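Local coordinates for lysine-sensitive aspartokinase 3 (Escherichia coli, PDB 2J0W), which catalyses the ATP-dependent phosphorylation of L-aspartate to 4-phospho-L-aspartate, the first step of lysine biosynthesis, and is inhibited by lysine, at residues 14-17 with 21-24; 26-31 with 131-136; 251-256 with 338-343. One frame throughout, in Å; residues are numbered along the deposited sequence.

Interaction 1. Residues 14-17 with 21-24; sequences VADF and NRSA
Phe17 swings its CG to the side opposite its backbone N, next to its own carbonyl carbon (chi1 -172°), and so brings its ring up to the amide of Asn21, one turn further along. This is the N-terminal turn of helix 17-27, in the amino acid kinase fold. Asp16 is the N-cap, and its OD1 accepts a hydrogen bond from Ala19 N. The turn is closed by the backbone bond from Asn21 N to Phe17 O, 2.8 Å long. Asn21 ND2 lies over one face of the Phe17 ring, 3.1 Å above its plane. Asn21 ND2 is offset toward the rim, 3.1 Å from Phe17 CE1 and 3.4 Å from Phe17 CZ. The amide stands almost upright on the ring, with the two planes 86° apart. The other end of the amide, Asn21 OD1, is taken by Arg133 NH2, which helps fix its rotation. An alanine at Phe17 removes the ring under Asn21 ND2, which would probably set that end of the amide free of its neighbour and open a gap beside Ile129, which the ring also touches. Further along, Val14 CG1 lies 4.5 Å from Ser23 OG. That hydroxyl is hydrogen-bonded to Ser13 O, and both Val14 and Ser23 pack on Phe9, a residue of the ATP site. The long side chain of Arg22 bends back toward the cap. Arg22 NH2 stops 4.2 Å from Asp16 OD1, which lies well out of the guanidinium plane, so opposite charges are near but no N-H points at the oxygen.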
# COMPACT_ATOMS: atom_id res chain seq x y z
N VAL A 14 -26.62 5.80 -31.36
CA VAL A 14 -26.54 5.73 -32.81
C VAL A 14 -26.78 4.29 -33.22
O VAL A 14 -26.31 3.83 -34.27
CB VAL A 14 -25.16 6.17 -33.33
CG1 VAL A 14 -24.87 7.59 -32.87
CG2 VAL A 14 -24.07 5.21 -32.85
N ALA A 15 -27.53 3.59 -32.36
CA ALA A 15 -27.86 2.19 -32.55
C ALA A 15 -28.65 2.00 -33.82
O ALA A 15 -28.48 1.02 -34.51
CB ALA A 15 -28.66 1.68 -31.36
N ASP A 16 -29.52 2.95 -34.12
CA ASP A 16 -30.34 2.85 -35.32
C ASP A 16 -30.72 4.20 -35.88
O ASP A 16 -30.43 5.25 -35.29
CB ASP A 16 -31.62 2.07 -35.02
CG ASP A 16 -32.38 2.64 -33.84
OD1 ASP A 16 -32.47 3.88 -33.75
OD2 ASP A 16 -32.88 1.84 -33.03
N PHE A 17 -31.40 4.17 -37.02
CA PHE A 17 -31.84 5.37 -37.70
C PHE A 17 -32.48 6.41 -36.76
O PHE A 17 -32.00 7.55 -36.68
CB PHE A 17 -32.82 4.99 -38.81
CG PHE A 17 -33.19 6.14 -39.71
CD1 PHE A 17 -34.45 6.72 -39.63
CD2 PHE A 17 -32.27 6.64 -40.63
CE1 PHE A 17 -34.80 7.78 -40.47
CE2 PHE A 17 -32.61 7.70 -41.46
CZ PHE A 17 -33.87 8.27 -41.38
N ASN A 21 -31.00 9.87 -35.49
CA ASN A 21 -31.70 11.13 -35.71
C ASN A 21 -31.80 11.93 -34.41
O ASN A 21 -31.47 13.13 -34.37
CB ASN A 21 -33.11 10.85 -36.27
CG ASN A 21 -33.15 10.88 -37.80
OD1 ASN A 21 -32.63 11.80 -38.44
ND2 ASN A 21 -33.79 9.88 -38.39
N ARG A 22 -32.26 11.30 -33.33
CA ARG A 22 -32.34 11.99 -32.05
C ARG A 22 -31.01 12.72 -31.85
O ARG A 22 -30.98 13.90 -31.51
CB ARG A 22 -32.54 11.01 -30.89
CG ARG A 22 -33.98 10.64 -30.58
CD ARG A 22 -34.05 9.56 -29.50
NE ARG A 22 -34.38 8.26 -30.07
CZ ARG A 22 -33.62 7.17 -29.96
NH1 ARG A 22 -32.47 7.21 -29.30
NH2 ARG A 22 -34.02 6.02 -30.51
N SER A 23 -29.92 11.99 -32.08
CA SER A 23 -28.58 12.55 -31.91
C SER A 23 -28.27 13.65 -32.91
O SER A 23 -27.58 14.61 -32.58
CB SER A 23 -27.53 11.43 -32.01
OG SER A 23 -27.65 10.53 -30.92
N ALA A 24 -28.76 13.51 -34.13
CA ALA A 24 -28.50 14.52 -35.14
C ALA A 24 -29.20 15.81 -34.72
O ALA A 24 -28.66 16.91 -34.90
CB ALA A 24 -29.01 14.07 -36.50

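Interaction 2. Residues 26-31 with 131-136; sequences IVLSDA and RERDVQ
Leu28 and Val135 have the nearest CA atoms of the two segments, 9.7 Å apart. Leu28 is the first residue to leave helical geometry at the end of helix 17-27. The end of the helix is tied by Ile26 O, which accepts two bonds from one residue: Ser29 N at 3.1 Å and Ser29 OG at 2.9 Å. On the other side, residues 131 to 134 form a type I beta turn, with Asp134 N bonded to Arg131 O at 3.0 Å. Asp134 then takes up a left-handed backbone conformation (phi 55°, psi 65°), and Val135 follows in an extended one. The contact joins two parts of the amino acid kinase fold. Helix 17-27 is the helix of a beta-alpha-beta crossover between the parallel neighbours 5-9 and 33-38, and Val27 packs on Val33 and Val36 of the second strand. Segment 131-136 links helix 108-131 to strand 137-139 at the edge of the same sheet, and Gln136 shares backbone hydrogen bonds with Leu178. Across the contact, Leu28 reaches out with its CD1. Its chi2 of 178° sets this methyl at the far end of an extended chain. Leu28 CD1 meets Val135 CG2 at 4.4 Å, an apolar contact. Leu28 CD1 also lies 4.3 Å from Arg133 NH1, approaching the guanidinium obliquely. That NH1 forms a salt bridge with Asp25 OD1 on helix 17-27.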
# COMPACT_ATOMS: atom_id res chain seq x y z
N ILE A 26 -29.97 16.95 -31.61
CA ILE A 26 -29.10 17.50 -30.57
C ILE A 26 -27.89 18.28 -31.12
O ILE A 26 -27.57 19.37 -30.63
CB ILE A 26 -28.59 16.38 -29.66
CG1 ILE A 26 -29.76 15.73 -28.94
CG2 ILE A 26 -27.58 16.93 -28.67
CD1 ILE A 26 -29.33 14.80 -27.83
N VAL A 27 -27.21 17.71 -32.11
CA VAL A 27 -26.04 18.38 -32.69
C VAL A 27 -26.44 19.73 -33.30
O VAL A 27 -25.64 20.66 -33.36
CB VAL A 27 -25.39 17.51 -33.78
CG1 VAL A 27 -24.17 18.20 -34.34
CG2 VAL A 27 -25.01 16.16 -33.22
N LEU A 28 -27.69 19.81 -33.74
CA LEU A 28 -28.21 21.02 -34.37
C LEU A 28 -29.06 21.88 -33.44
O LEU A 28 -29.89 22.65 -33.91
CB LEU A 28 -29.01 20.64 -35.61
CG LEU A 28 -28.17 19.78 -36.56
CD1 LEU A 28 -28.97 19.37 -37.77
CD2 LEU A 28 -26.94 20.56 -36.96
N SER A 29 -28.86 21.72 -32.14
CA SER A 29 -29.59 22.50 -31.14
C SER A 29 -28.58 23.53 -30.63
O SER A 29 -28.94 24.47 -29.93
CB SER A 29 -30.05 21.61 -29.99
OG SER A 29 -28.99 21.32 -29.09
N ASP A 30 -27.32 23.31 -31.00
CA ASP A 30 -26.22 24.20 -30.62
C ASP A 30 -25.32 24.32 -31.84
O ASP A 30 -24.82 23.32 -32.36
CB ASP A 30 -25.45 23.60 -29.44
CG ASP A 30 -24.37 24.54 -28.92
OD1 ASP A 30 -23.61 25.10 -29.74
OD2 ASP A 30 -24.28 24.70 -27.68
N ALA A 31 -25.11 25.55 -32.32
CA ALA A 31 -24.29 25.76 -33.50
C ALA A 31 -22.79 25.75 -33.21
O ALA A 31 -21.98 25.83 -34.14
CB ALA A 31 -24.69 27.06 -34.19
N ARG A 131 -26.86 15.08 -44.12
CA ARG A 131 -27.02 15.69 -45.43
C ARG A 131 -28.44 15.48 -45.98
O ARG A 131 -28.86 16.18 -46.90
CB ARG A 131 -25.99 15.13 -46.41
CG ARG A 131 -24.61 15.62 -46.11
CD ARG A 131 -23.61 15.14 -47.13
NE ARG A 131 -22.30 15.73 -46.88
CZ ARG A 131 -21.21 15.43 -47.57
NH1 ARG A 131 -21.27 14.55 -48.56
NH2 ARG A 131 -20.06 16.02 -47.27
N GLU A 132 -29.15 14.52 -45.41
CA GLU A 132 -30.52 14.24 -45.83
C GLU A 132 -31.37 15.39 -45.29
O GLU A 132 -32.58 15.45 -45.53
CB GLU A 132 -30.98 12.91 -45.24
CG GLU A 132 -32.23 12.34 -45.88
CD GLU A 132 -32.35 10.84 -45.68
OE1 GLU A 132 -33.12 10.41 -44.78
OE2 GLU A 132 -31.66 10.09 -46.41
N ARG A 133 -30.72 16.29 -44.57
CA ARG A 133 -31.37 17.46 -43.99
C ARG A 133 -30.73 18.74 -44.51
O ARG A 133 -30.86 19.79 -43.88
CB ARG A 133 -31.23 17.48 -42.48
CG ARG A 133 -31.75 16.27 -41.77
CD ARG A 133 -31.65 16.51 -40.28
NE ARG A 133 -32.29 15.44 -39.53
CZ ARG A 133 -32.60 15.53 -38.24
NH1 ARG A 133 -32.32 16.65 -37.58
NH2 ARG A 133 -33.18 14.51 -37.61
N ASP A 134 -30.04 18.64 -45.65
CA ASP A 134 -29.38 19.81 -46.24
C ASP A 134 -28.43 20.46 -45.22
O ASP A 134 -28.64 21.59 -44.79
CB ASP A 134 -30.41 20.84 -46.70
CG ASP A 134 -31.00 20.52 -48.06
OD1 ASP A 134 -31.39 19.35 -48.29
OD2 ASP A 134 -31.09 21.44 -48.91
N VAL A 135 -27.39 19.73 -44.84
CA VAL A 135 -26.43 20.24 -43.88
C VAL A 135 -25.03 20.00 -44.41
O VAL A 135 -24.73 18.95 -44.97
CB VAL A 135 -26.56 19.51 -42.51
CG1 VAL A 135 -25.62 20.14 -41.50
CG2 VAL A 135 -28.00 19.58 -42.01
N GLN A 136 -24.17 21.00 -44.26
CA GLN A 136 -22.79 20.86 -44.67
C GLN A 136 -22.14 19.96 -43.64
O GLN A 136 -21.74 20.43 -42.58
CB GLN A 136 -22.08 22.22 -44.66
CG GLN A 136 -22.33 23.06 -45.87
CD GLN A 136 -21.92 22.34 -47.13
OE1 GLN A 136 -22.68 21.54 -47.68
NE2 GLN A 136 -20.68 22.60 -47.59

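Interaction 3. Residues 251-256 with 338-343; sequences MATFGA and SVDLIT
Phe254 reaches from the end of helix 245-253 toward Asp340 and Leu341. Its CB stays well clear of segment 338-343, and the approach is made further out. A chi1 of -63° places CG beside the backbone N and sends the ring across. CD2 leads to CE2, the atom that does most of the touching. Phe254 CE2 lies 4.2 Å from Leu341 CG and 4.3 Å from Asp340 CB; both come to the ring obliquely. Phe254 CZ, at the tip, is 4.5 Å from Leu341 CD2. Over one ring face sits Thr253 CG2, the methyl of the preceding residue, 4.2 Å above the plane and offset toward the rim. Thr253 CG2 also lies 4.1 Å from Asp340 OD1. The threonine hydroxyl turns back into its own helix, where OG1 is hydrogen-bonded to Ala249 O. Arg305 NH1 makes a salt bridge with Asp340 OD2 and a hydrogen bond with Thr253 O, tying the helix end to segment 338-343. The contact joins the kinase domain to an ACT domain. Asp340 belongs to the allosteric lysine site, which is shared between subunits, while Met251 touches ADP. The contact therefore lies between the nucleotide pocket and the inhibitor site, consistent with a part in allosteric control. The Phe254 ring is buried among strands 299-313, 386-393 and 426-432, against Ala303, Leu388 and Cys428, and it also packs on Ser345 of the second subunit.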
# COMPACT_ATOMS: atom_id res chain seq x y z
N MET A 251 -13.91 8.48 -9.95
CA MET A 251 -15.13 7.69 -10.09
C MET A 251 -14.96 6.78 -11.30
O MET A 251 -15.23 5.58 -11.23
CB MET A 251 -16.35 8.59 -10.34
CG MET A 251 -16.92 9.26 -9.10
SD MET A 251 -18.53 9.99 -9.43
CE MET A 251 -19.60 8.49 -9.40
N ALA A 252 -14.50 7.37 -12.40
CA ALA A 252 -14.30 6.60 -13.61
C ALA A 252 -13.27 5.51 -13.35
O ALA A 252 -13.51 4.33 -13.59
CB ALA A 252 -13.84 7.50 -14.75
N THR A 253 -12.13 5.93 -12.80
CA THR A 253 -11.05 5.01 -12.52
C THR A 253 -11.45 3.80 -11.70
O THR A 253 -10.94 2.71 -11.91
CB THR A 253 -9.90 5.73 -11.81
OG1 THR A 253 -9.42 6.80 -12.63
CG2 THR A 253 -8.75 4.76 -11.55
N PHE A 254 -12.38 3.99 -10.77
CA PHE A 254 -12.80 2.88 -9.93
C PHE A 254 -14.07 2.16 -10.33
O PHE A 254 -14.59 1.35 -9.57
CB PHE A 254 -12.89 3.33 -8.47
CG PHE A 254 -11.56 3.78 -7.91
CD1 PHE A 254 -11.44 5.03 -7.30
CD2 PHE A 254 -10.43 2.98 -8.03
CE1 PHE A 254 -10.20 5.46 -6.82
CE2 PHE A 254 -9.19 3.41 -7.56
CZ PHE A 254 -9.08 4.66 -6.95
N GLY A 255 -14.58 2.44 -11.52
CA GLY A 255 -15.78 1.74 -11.94
C GLY A 255 -16.89 2.53 -12.59
O GLY A 255 -17.86 1.92 -13.05
N ALA A 256 -16.78 3.85 -12.63
CA ALA A 256 -17.83 4.68 -13.24
C ALA A 256 -17.78 4.59 -14.77
O ALA A 256 -17.38 5.54 -15.46
CB ALA A 256 -17.68 6.12 -12.79
N SER A 338 0.27 -1.83 -14.45
CA SER A 338 -0.06 -0.70 -13.61
C SER A 338 -1.08 -1.09 -12.54
O SER A 338 -2.06 -1.78 -12.83
CB SER A 338 -0.60 0.45 -14.47
OG SER A 338 -0.90 1.60 -13.71
N VAL A 339 -0.83 -0.66 -11.30
CA VAL A 339 -1.71 -0.95 -10.16
C VAL A 339 -2.21 0.33 -9.51
O VAL A 339 -1.42 1.19 -9.11
CB VAL A 339 -0.97 -1.77 -9.08
CG1 VAL A 339 -1.90 -2.05 -7.91
CG2 VAL A 339 -0.47 -3.07 -9.69
N ASP A 340 -3.53 0.45 -9.40
CA ASP A 340 -4.17 1.62 -8.79
C ASP A 340 -4.19 1.48 -7.28
O ASP A 340 -4.13 2.47 -6.56
CB ASP A 340 -5.63 1.76 -9.24
CG ASP A 340 -5.80 1.86 -10.74
OD1 ASP A 340 -5.21 2.75 -11.37
OD2 ASP A 340 -6.57 1.04 -11.28
N LEU A 341 -4.28 0.24 -6.79
CA LEU A 341 -4.37 0.01 -5.36
C LEU A 341 -3.41 -1.02 -4.78
O LEU A 341 -3.46 -2.20 -5.13
CB LEU A 341 -5.82 -0.37 -5.00
CG LEU A 341 -6.91 0.70 -5.24
CD1 LEU A 341 -8.29 0.10 -5.02
CD2 LEU A 341 -6.69 1.87 -4.31
N ILE A 342 -2.54 -0.57 -3.87
CA ILE A 342 -1.58 -1.44 -3.19
C ILE A 342 -1.70 -1.29 -1.68
O ILE A 342 -2.00 -0.21 -1.16
CB ILE A 342 -0.12 -1.09 -3.57
CG1 ILE A 342 0.11 -1.30 -5.06
CG2 ILE A 342 0.84 -1.98 -2.78
CD1 ILE A 342 1.56 -1.19 -5.47
N THR A 343 -1.46 -2.40 -0.98
CA THR A 343 -1.51 -2.45 0.48
C THR A 343 -0.36 -3.35 0.95
O THR A 343 -0.15 -4.43 0.39
CB THR A 343 -2.88 -3.01 0.97
OG1 THR A 343 -3.53 -2.02 1.78
CG2 THR A 343 -2.70 -4.28 1.79

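The three contacts follow one another along the chain. Interactions 1 and 2 lie in the kinase domain, on the same side of the chain's centre, with centres 13 Å apart. They share helix 17-27: interaction 1 holds its start and interaction 2 its end. Arg133 joins them directly; residues of interaction 1 pack on helix 108-131, and interaction 2 meets the loop that follows it. Interaction 3 lies on the opposite side of the centre, about 33 Å from interaction 1 and 39 Å from interaction 2, centre to centre. It links helix 245-253 to the ACT sheet and the subunit interface. The first two lie within the catalytic domain; the third connects it to the regulatory part.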